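Local coordinates for ESSC (Geobacillus thermodenitrificans, PDB 5FWH), which forms the N-terminal FHA region of an FtsK/SpoIIIE-type ATPase of the bacterial type VII secretion apparatus, which probably helps to drive protein export, at residues Val6-Tyr11 and Val36-Phe41; Gly67-Arg72 and Met84-Ser89; Val106-Asp111 and Thr119-Ser124. One frame throughout, in Å; residues are numbered along the deposited sequence.

From the N terminus, the chain runs through three contacts in series: each closes before the next opens, so none nest or cross. Contact 1 closes 24 intervening residues, bringing the 8-11 hairpin turn against the loop after strand 34-35. Contact 2 closes a shorter path that contains strand 73-77, and sets the end of strand 65-69 against strand 84-88. Both join the two sheets of the N-terminal beta sandwich, and they touch where L7 O probably hydrogen-bonds to T85 N and where V36 and F39 pack on M84. Contact 3 closes seven residues in the following sandwich, pairing strands 105-109 and 123-128; its centre is about 22 Å from that of contact 2.

Contact 1. Residues Val6-Tyr11 and Val36-Phe41; sequences VLYETY and VSSFSF
Y8 and V36 face each other with CA atoms 8.5 Å apart, Y8 at the end of strand 3-8 where a type II' turn (Y8 to Y11) begins, V36 at the start of a type I turn (V36 to F39). The gap is filled by side chains coming from opposite directions. V36 CG1 sits over one face of the Y8 ring, 4.0 Å from its centroid in a CH-pi contact, while Y11 CB lies against the opposite face, so the ring is sandwiched. Y8 chi1 (58°) tucks CG between its backbone N and carbonyl carbon, turning the ring back over the hairpin; its OH bonds to Q13. The Y8 ring presents its edge to the face of F39, centroids 6.0 Å apart and planes at 76°. Y8 CB touches F39 CZ at 3.8 Å. Further out, S38 OG donates a 3.2 Å hydrogen bond to E9 OE2, arriving from above the carboxylate plane. Deeper in, V6 CG1 approaches V36 CG2, and V36 and F39 rest on M84 of strand 84-88. Here a type II' beta hairpin packs its tyrosine on a loop from the other sheet, at one end of the FHA-type beta sandwich.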
# COMPACT_ATOMS: atom_id res chain seq x y z
N VAL A 6 -2.09 -7.54 -1.60
CA VAL A 6 -2.86 -8.67 -1.09
C VAL A 6 -3.08 -8.49 0.46
O VAL A 6 -2.18 -8.54 1.26
CB VAL A 6 -2.13 -9.95 -1.42
CG1 VAL A 6 -2.88 -11.19 -0.89
CG2 VAL A 6 -1.90 -10.00 -2.93
N LEU A 7 -4.32 -8.23 0.79
CA LEU A 7 -4.78 -7.98 2.10
C LEU A 7 -5.62 -9.15 2.59
O LEU A 7 -6.50 -9.60 1.90
CB LEU A 7 -5.63 -6.71 2.15
CG LEU A 7 -4.86 -5.44 1.72
CD1 LEU A 7 -5.09 -5.15 0.22
CD2 LEU A 7 -5.32 -4.23 2.54
N TYR A 8 -5.31 -9.58 3.81
CA TYR A 8 -6.01 -10.68 4.49
C TYR A 8 -5.63 -10.62 5.98
O TYR A 8 -4.52 -10.10 6.33
CB TYR A 8 -5.58 -12.00 3.88
CG TYR A 8 -4.09 -12.23 3.96
CD1 TYR A 8 -3.23 -11.61 3.06
CD2 TYR A 8 -3.54 -13.06 4.91
CE1 TYR A 8 -1.90 -11.81 3.10
CE2 TYR A 8 -2.18 -13.24 4.99
CZ TYR A 8 -1.37 -12.62 4.06
OH TYR A 8 -0.02 -12.78 4.11
N GLU A 9 -6.52 -11.13 6.86
CA GLU A 9 -6.35 -11.03 8.31
C GLU A 9 -5.84 -9.62 8.66
O GLU A 9 -6.52 -8.66 8.32
CB GLU A 9 -5.47 -12.15 8.87
CG GLU A 9 -5.99 -13.54 8.48
CD GLU A 9 -5.59 -14.70 9.41
OE1 GLU A 9 -5.32 -14.48 10.63
OE2 GLU A 9 -5.56 -15.86 8.91
N THR A 10 -4.66 -9.51 9.28
CA THR A 10 -4.06 -8.24 9.69
C THR A 10 -2.75 -7.94 8.90
O THR A 10 -1.82 -7.30 9.40
CB THR A 10 -3.74 -8.35 11.19
OG1 THR A 10 -2.91 -9.52 11.41
CG2 THR A 10 -5.05 -8.42 12.01
N TYR A 11 -2.65 -8.49 7.69
CA TYR A 11 -1.45 -8.41 6.86
C TYR A 11 -1.80 -7.75 5.55
O TYR A 11 -2.96 -7.79 5.13
CB TYR A 11 -0.89 -9.80 6.58
CG TYR A 11 -0.60 -10.49 7.89
CD1 TYR A 11 0.42 -10.02 8.71
CD2 TYR A 11 -1.43 -11.53 8.35
CE1 TYR A 11 0.65 -10.60 9.97
CE2 TYR A 11 -1.20 -12.12 9.57
CZ TYR A 11 -0.16 -11.64 10.37
OH TYR A 11 0.05 -12.23 11.57
N VAL A 36 -0.12 -17.19 0.83
CA VAL A 36 -0.93 -17.06 2.04
C VAL A 36 -1.15 -18.45 2.63
O VAL A 36 -2.03 -19.20 2.19
CB VAL A 36 -2.30 -16.46 1.73
CG1 VAL A 36 -3.06 -16.28 3.05
CG2 VAL A 36 -2.15 -15.14 0.94
N SER A 37 -0.36 -18.79 3.64
CA SER A 37 -0.37 -20.16 4.17
C SER A 37 -1.52 -20.43 5.12
O SER A 37 -1.90 -21.59 5.31
CB SER A 37 0.95 -20.48 4.88
OG SER A 37 1.34 -19.34 5.61
N SER A 38 -2.08 -19.38 5.70
CA SER A 38 -3.16 -19.55 6.64
C SER A 38 -4.51 -19.88 5.98
O SER A 38 -5.42 -20.28 6.71
CB SER A 38 -3.29 -18.31 7.51
OG SER A 38 -3.59 -17.17 6.72
N PHE A 39 -4.65 -19.69 4.65
CA PHE A 39 -5.87 -20.03 3.89
C PHE A 39 -5.80 -21.43 3.21
O PHE A 39 -4.71 -21.88 2.82
CB PHE A 39 -6.09 -18.99 2.81
CG PHE A 39 -6.63 -17.67 3.29
CD1 PHE A 39 -6.41 -17.18 4.60
CD2 PHE A 39 -7.36 -16.89 2.42
CE1 PHE A 39 -6.92 -15.95 5.00
CE2 PHE A 39 -7.87 -15.66 2.82
CZ PHE A 39 -7.66 -15.19 4.11
N SER A 40 -6.98 -22.04 3.02
CA SER A 40 -7.24 -23.35 2.37
C SER A 40 -7.18 -23.37 0.82
O SER A 40 -6.70 -24.32 0.19
CB SER A 40 -8.70 -23.79 2.75
OG SER A 40 -9.75 -22.86 2.29
N PHE A 41 -7.80 -22.33 0.24
CA PHE A 41 -8.06 -22.21 -1.19
C PHE A 41 -8.85 -23.43 -1.72
O PHE A 41 -8.56 -23.95 -2.82
CB PHE A 41 -6.74 -21.97 -1.96
CG PHE A 41 -6.05 -20.68 -1.61
CD1 PHE A 41 -6.51 -19.48 -2.15
CD2 PHE A 41 -5.02 -20.67 -0.70
CE1 PHE A 41 -5.91 -18.29 -1.81
CE2 PHE A 41 -4.42 -19.50 -0.35
CZ PHE A 41 -4.86 -18.30 -0.90

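Contact 2. Residues Gly67-Arg72 and Met84-Ser89; sequences GELKPR and MTIAWS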
# COMPACT_ATOMS: atom_id res chain seq x y z
N GLY A 67 -13.70 -11.42 -11.93
CA GLY A 67 -13.56 -9.97 -12.03
C GLY A 67 -12.46 -9.53 -12.98
O GLY A 67 -11.74 -10.33 -13.57
N GLU A 68 -12.38 -8.23 -13.14
CA GLU A 68 -11.25 -7.65 -13.80
C GLU A 68 -10.89 -6.46 -12.99
O GLU A 68 -11.79 -5.81 -12.49
CB GLU A 68 -11.62 -7.19 -15.20
CG GLU A 68 -12.14 -8.32 -16.05
CD GLU A 68 -12.29 -7.92 -17.51
OE1 GLU A 68 -11.94 -6.75 -17.87
OE2 GLU A 68 -12.75 -8.80 -18.29
N LEU A 69 -9.61 -6.18 -12.84
CA LEU A 69 -9.18 -5.07 -12.10
C LEU A 69 -8.60 -4.04 -13.06
O LEU A 69 -7.70 -4.34 -13.87
CB LEU A 69 -8.12 -5.46 -11.04
CG LEU A 69 -8.58 -6.40 -9.94
CD1 LEU A 69 -7.39 -6.98 -9.24
CD2 LEU A 69 -9.52 -5.66 -8.97
N LYS A 70 -9.09 -2.83 -12.92
CA LYS A 70 -8.53 -1.69 -13.60
C LYS A 70 -7.57 -1.04 -12.64
O LYS A 70 -7.53 -1.37 -11.45
CB LYS A 70 -9.63 -0.69 -14.00
CG LYS A 70 -10.70 -1.32 -14.88
CD LYS A 70 -11.56 -0.31 -15.64
CE LYS A 70 -11.96 0.92 -14.81
NZ LYS A 70 -12.75 0.60 -13.58
N PRO A 71 -6.73 -0.15 -13.17
CA PRO A 71 -5.86 0.58 -12.30
C PRO A 71 -6.60 1.24 -11.12
O PRO A 71 -7.71 1.78 -11.29
CB PRO A 71 -5.27 1.63 -13.24
CG PRO A 71 -5.19 0.89 -14.55
CD PRO A 71 -6.49 0.18 -14.59
N ARG A 72 -5.97 1.15 -9.94
CA ARG A 72 -6.46 1.72 -8.70
C ARG A 72 -7.83 1.18 -8.26
O ARG A 72 -8.61 1.87 -7.63
CB ARG A 72 -6.46 3.23 -8.79
CG ARG A 72 -5.09 3.85 -8.99
CD ARG A 72 -4.98 5.19 -8.24
NE ARG A 72 -6.14 6.05 -8.47
CZ ARG A 72 -6.43 6.67 -9.62
NH1 ARG A 72 -5.65 6.55 -10.69
NH2 ARG A 72 -7.54 7.43 -9.73
N MSE A 84 -10.41 -12.02 1.58
CA MSE A 84 -9.14 -11.44 1.08
C MSE A 84 -9.40 -10.31 0.10
O MSE A 84 -10.23 -10.46 -0.78
CB MSE A 84 -8.31 -12.61 0.46
CG MSE A 84 -7.48 -12.18 -0.73
SE MSE A 84 -6.29 -13.58 -1.58
CE MSE A 84 -5.78 -14.67 -0.04
N THR A 85 -8.65 -9.20 0.17
CA THR A 85 -8.78 -8.16 -0.89
C THR A 85 -7.49 -8.08 -1.74
O THR A 85 -6.30 -8.21 -1.24
CB THR A 85 -9.16 -6.81 -0.21
OG1 THR A 85 -10.45 -6.96 0.42
CG2 THR A 85 -9.20 -5.66 -1.20
N ILE A 86 -7.71 -7.97 -3.05
CA ILE A 86 -6.60 -7.68 -4.00
C ILE A 86 -6.86 -6.36 -4.65
O ILE A 86 -8.02 -6.06 -5.06
CB ILE A 86 -6.49 -8.68 -5.15
CG1 ILE A 86 -6.61 -10.12 -4.68
CG2 ILE A 86 -5.17 -8.43 -5.92
CD1 ILE A 86 -5.82 -10.47 -3.46
N ALA A 87 -5.82 -5.55 -4.74
CA ALA A 87 -5.97 -4.25 -5.30
C ALA A 87 -4.79 -4.10 -6.26
O ALA A 87 -3.73 -4.73 -6.07
CB ALA A 87 -5.90 -3.25 -4.20
N TRP A 88 -5.00 -3.30 -7.29
CA TRP A 88 -4.00 -3.08 -8.28
C TRP A 88 -3.79 -1.60 -8.41
O TRP A 88 -4.74 -0.84 -8.47
CB TRP A 88 -4.43 -3.73 -9.57
CG TRP A 88 -3.42 -3.69 -10.65
CD1 TRP A 88 -2.11 -3.96 -10.54
CD2 TRP A 88 -3.65 -3.36 -12.03
NE1 TRP A 88 -1.49 -3.82 -11.75
CE2 TRP A 88 -2.41 -3.47 -12.70
CE3 TRP A 88 -4.77 -2.97 -12.76
CZ2 TRP A 88 -2.27 -3.22 -14.07
CZ3 TRP A 88 -4.64 -2.75 -14.13
CH2 TRP A 88 -3.39 -2.86 -14.77
N SER A 89 -2.52 -1.22 -8.47
CA SER A 89 -2.05 0.15 -8.66
C SER A 89 -2.18 0.68 -10.08
O SER A 89 -2.11 1.89 -10.30
CB SER A 89 -0.50 0.21 -8.38
OG SER A 89 0.25 -0.38 -9.48
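W88 and P71 lie side by side and point the same way, the pyrrolidine ring running along the benzo part of the indole. P71 CD reaches W88 CZ3 at 3.5 Å, and P71 CG follows the same atom slightly further off. The indole is not stacked on the chain that passes it: K70 C meets the ring edge near its plane, 3.4 Å from W88 CE3, and L69 O comes in obliquely at a similar distance. What puts the ring there is W88 chi1 (-175°), which swings CG away from the backbone N and carries the bicycle up against the bend that follows strand 65-69. The pyrrole side is turned elsewhere, its NE1 bonded to S2 OG, and L57 and L17 also pack on the indole.

Strand 65-69 belongs to one sheet of the N-terminal beta sandwich and strand 84-88 to the other. Here they come together without forming a ladder; residues 69-72 and 86-89 run 53° apart. L69 turns its side chain toward strand 84-88: its CB lies 4.3 Å from W88 CB, and its CD1 meets I86 CG2 at 4.2 Å, with V59 and I75 closing round the same leucine from each sheet.

Past P71 the chain closes on strand 84-88 itself. R72 and S89 have CA atoms 4.7 Å apart, and R72 N gives W88 O a weak hydrogen bond of 2.8 Å, bent to 121° at the hydrogen. The arginine side chain then leads off, CG brushing S89 O at 3.8 Å and NE pairing with E182, while S89 OG accepts from Q3 N.

Contact 3. Residues Val106-Asp111 and Thr119-Ser124; sequences VLVSND and TNARFS
R122 reaches across to S109 and D111 just where strands 105-109 and 123-128 begin to part. Its CA lies 3.1 Å from V108 O in a CA-H...O contact, and the same oxygen also receives F123 N. CB stays near that carbonyl; with CG anti to the backbone N (chi1 162°) and chi2 also trans, the chain heads out extended through CG and CD. It bends at chi3 (-70°), which turns the guanidinium back over segment 106-111. NE has a long, weak ion pair with D139. CZ sits beside S109 CB, which lies over one face of the flat group, 3.7 Å from NH1. At the tip, NH1 and NH2 both grip a single oxygen, D111 OD2, each at 3.1 Å. NH1 meets its syn lone pair, whereas NH2 comes from above the carboxylate plane; the two planes stand nearly perpendicular, 88° apart.

Behind this lies the antiparallel pairing itself, between neighbouring strands in the mixed sheet of the second beta sandwich. V108 and F123 form a hydrogen-bonded pair, with V108 N to F123 O at 3.0 Å and F123 N to V108 O at 2.8 Å. Their side chains share a face of the sheet: V108 CB stands over the centre of the F123 ring, a CH-pi contact of 3.9 Å, and F123 turns inward to meet F168 of the facing sheet edge-to-face. L107 and S124 make the neighbouring non-hydrogen-bonded pair.

S109 OG donates to D111 OD2 through the anti lone pair, at 2.7 Å. One carboxylate oxygen thus takes three donors, two of them from a cation, which should hold the aspartate as an anion, fix its rotation and pin the loop end of the strand pair.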
# COMPACT_ATOMS: atom_id res chain seq x y z
N VAL A 106 3.10 15.64 10.89
CA VAL A 106 2.57 15.48 9.50
C VAL A 106 1.23 14.73 9.60
O VAL A 106 1.18 13.60 10.11
CB VAL A 106 3.57 14.75 8.57
CG1 VAL A 106 3.02 14.60 7.16
CG2 VAL A 106 4.83 15.54 8.46
N LEU A 107 0.14 15.37 9.15
CA LEU A 107 -1.17 14.76 9.12
C LEU A 107 -1.46 14.30 7.75
O LEU A 107 -1.29 15.04 6.79
CB LEU A 107 -2.29 15.75 9.53
CG LEU A 107 -3.76 15.21 9.46
CD1 LEU A 107 -3.99 13.92 10.28
CD2 LEU A 107 -4.79 16.28 9.88
N VAL A 108 -1.93 13.06 7.66
CA VAL A 108 -2.27 12.41 6.44
C VAL A 108 -3.73 12.02 6.59
O VAL A 108 -4.06 11.17 7.40
CB VAL A 108 -1.43 11.15 6.25
CG1 VAL A 108 -1.78 10.54 4.92
CG2 VAL A 108 0.08 11.53 6.23
N SER A 109 -4.59 12.68 5.85
CA SER A 109 -6.03 12.41 5.87
C SER A 109 -6.73 13.20 4.77
O SER A 109 -6.09 13.77 3.90
CB SER A 109 -6.61 12.83 7.20
OG SER A 109 -6.62 14.24 7.22
N ASN A 110 -8.05 13.21 4.82
CA ASN A 110 -8.81 13.88 3.83
C ASN A 110 -9.29 15.20 4.30
O ASN A 110 -9.94 15.89 3.53
CB ASN A 110 -9.99 13.07 3.36
CG ASN A 110 -10.46 13.54 2.01
OD1 ASN A 110 -9.64 13.75 1.11
ND2 ASN A 110 -11.73 13.78 1.88
N ASP A 111 -8.91 15.58 5.52
CA ASP A 111 -9.19 16.92 6.02
C ASP A 111 -8.53 18.01 5.18
O ASP A 111 -7.35 17.81 4.68
CB ASP A 111 -8.74 17.05 7.47
CG ASP A 111 -9.45 16.09 8.37
OD1 ASP A 111 -10.59 16.39 8.84
OD2 ASP A 111 -8.88 15.00 8.59
N THR A 119 -7.78 10.35 0.23
CA THR A 119 -8.92 9.58 0.67
C THR A 119 -8.50 8.14 0.92
O THR A 119 -9.34 7.32 1.18
CB THR A 119 -10.04 9.57 -0.40
OG1 THR A 119 -9.65 8.77 -1.52
CG2 THR A 119 -10.36 10.97 -0.86
N ASN A 120 -7.19 7.82 0.84
CA ASN A 120 -6.68 6.44 1.01
C ASN A 120 -6.19 6.02 2.40
O ASN A 120 -6.05 4.83 2.64
CB ASN A 120 -5.49 6.16 0.06
CG ASN A 120 -5.78 6.52 -1.37
OD1 ASN A 120 -4.93 7.12 -2.04
ND2 ASN A 120 -6.98 6.20 -1.85
N ALA A 121 -5.91 6.99 3.27
CA ALA A 121 -5.22 6.74 4.53
C ALA A 121 -5.60 7.82 5.49
O ALA A 121 -5.92 8.89 5.09
CB ALA A 121 -3.70 6.82 4.30
N ARG A 122 -5.50 7.54 6.77
CA ARG A 122 -5.67 8.55 7.74
C ARG A 122 -4.77 8.21 8.91
O ARG A 122 -5.03 7.25 9.60
CB ARG A 122 -7.18 8.61 8.16
CG ARG A 122 -7.47 9.33 9.47
CD ARG A 122 -8.97 9.35 9.80
NE ARG A 122 -9.66 10.23 8.86
CZ ARG A 122 -9.68 11.56 8.94
NH1 ARG A 122 -9.07 12.22 9.94
NH2 ARG A 122 -10.30 12.27 8.01
N PHE A 123 -3.79 9.05 9.19
CA PHE A 123 -2.88 8.77 10.30
C PHE A 123 -2.05 10.01 10.55
O PHE A 123 -2.12 10.91 9.77
CB PHE A 123 -1.99 7.52 9.97
CG PHE A 123 -1.07 7.69 8.77
CD1 PHE A 123 0.25 8.18 8.92
CD2 PHE A 123 -1.47 7.25 7.49
CE1 PHE A 123 1.11 8.34 7.84
CE2 PHE A 123 -0.56 7.36 6.40
CZ PHE A 123 0.69 7.94 6.57
N SER A 124 -1.34 10.11 11.65
CA SER A 124 -0.46 11.25 11.78
C SER A 124 0.92 10.78 12.06
O SER A 124 1.09 9.66 12.45
CB SER A 124 -0.96 12.27 12.82
OG SER A 124 -0.88 11.72 14.10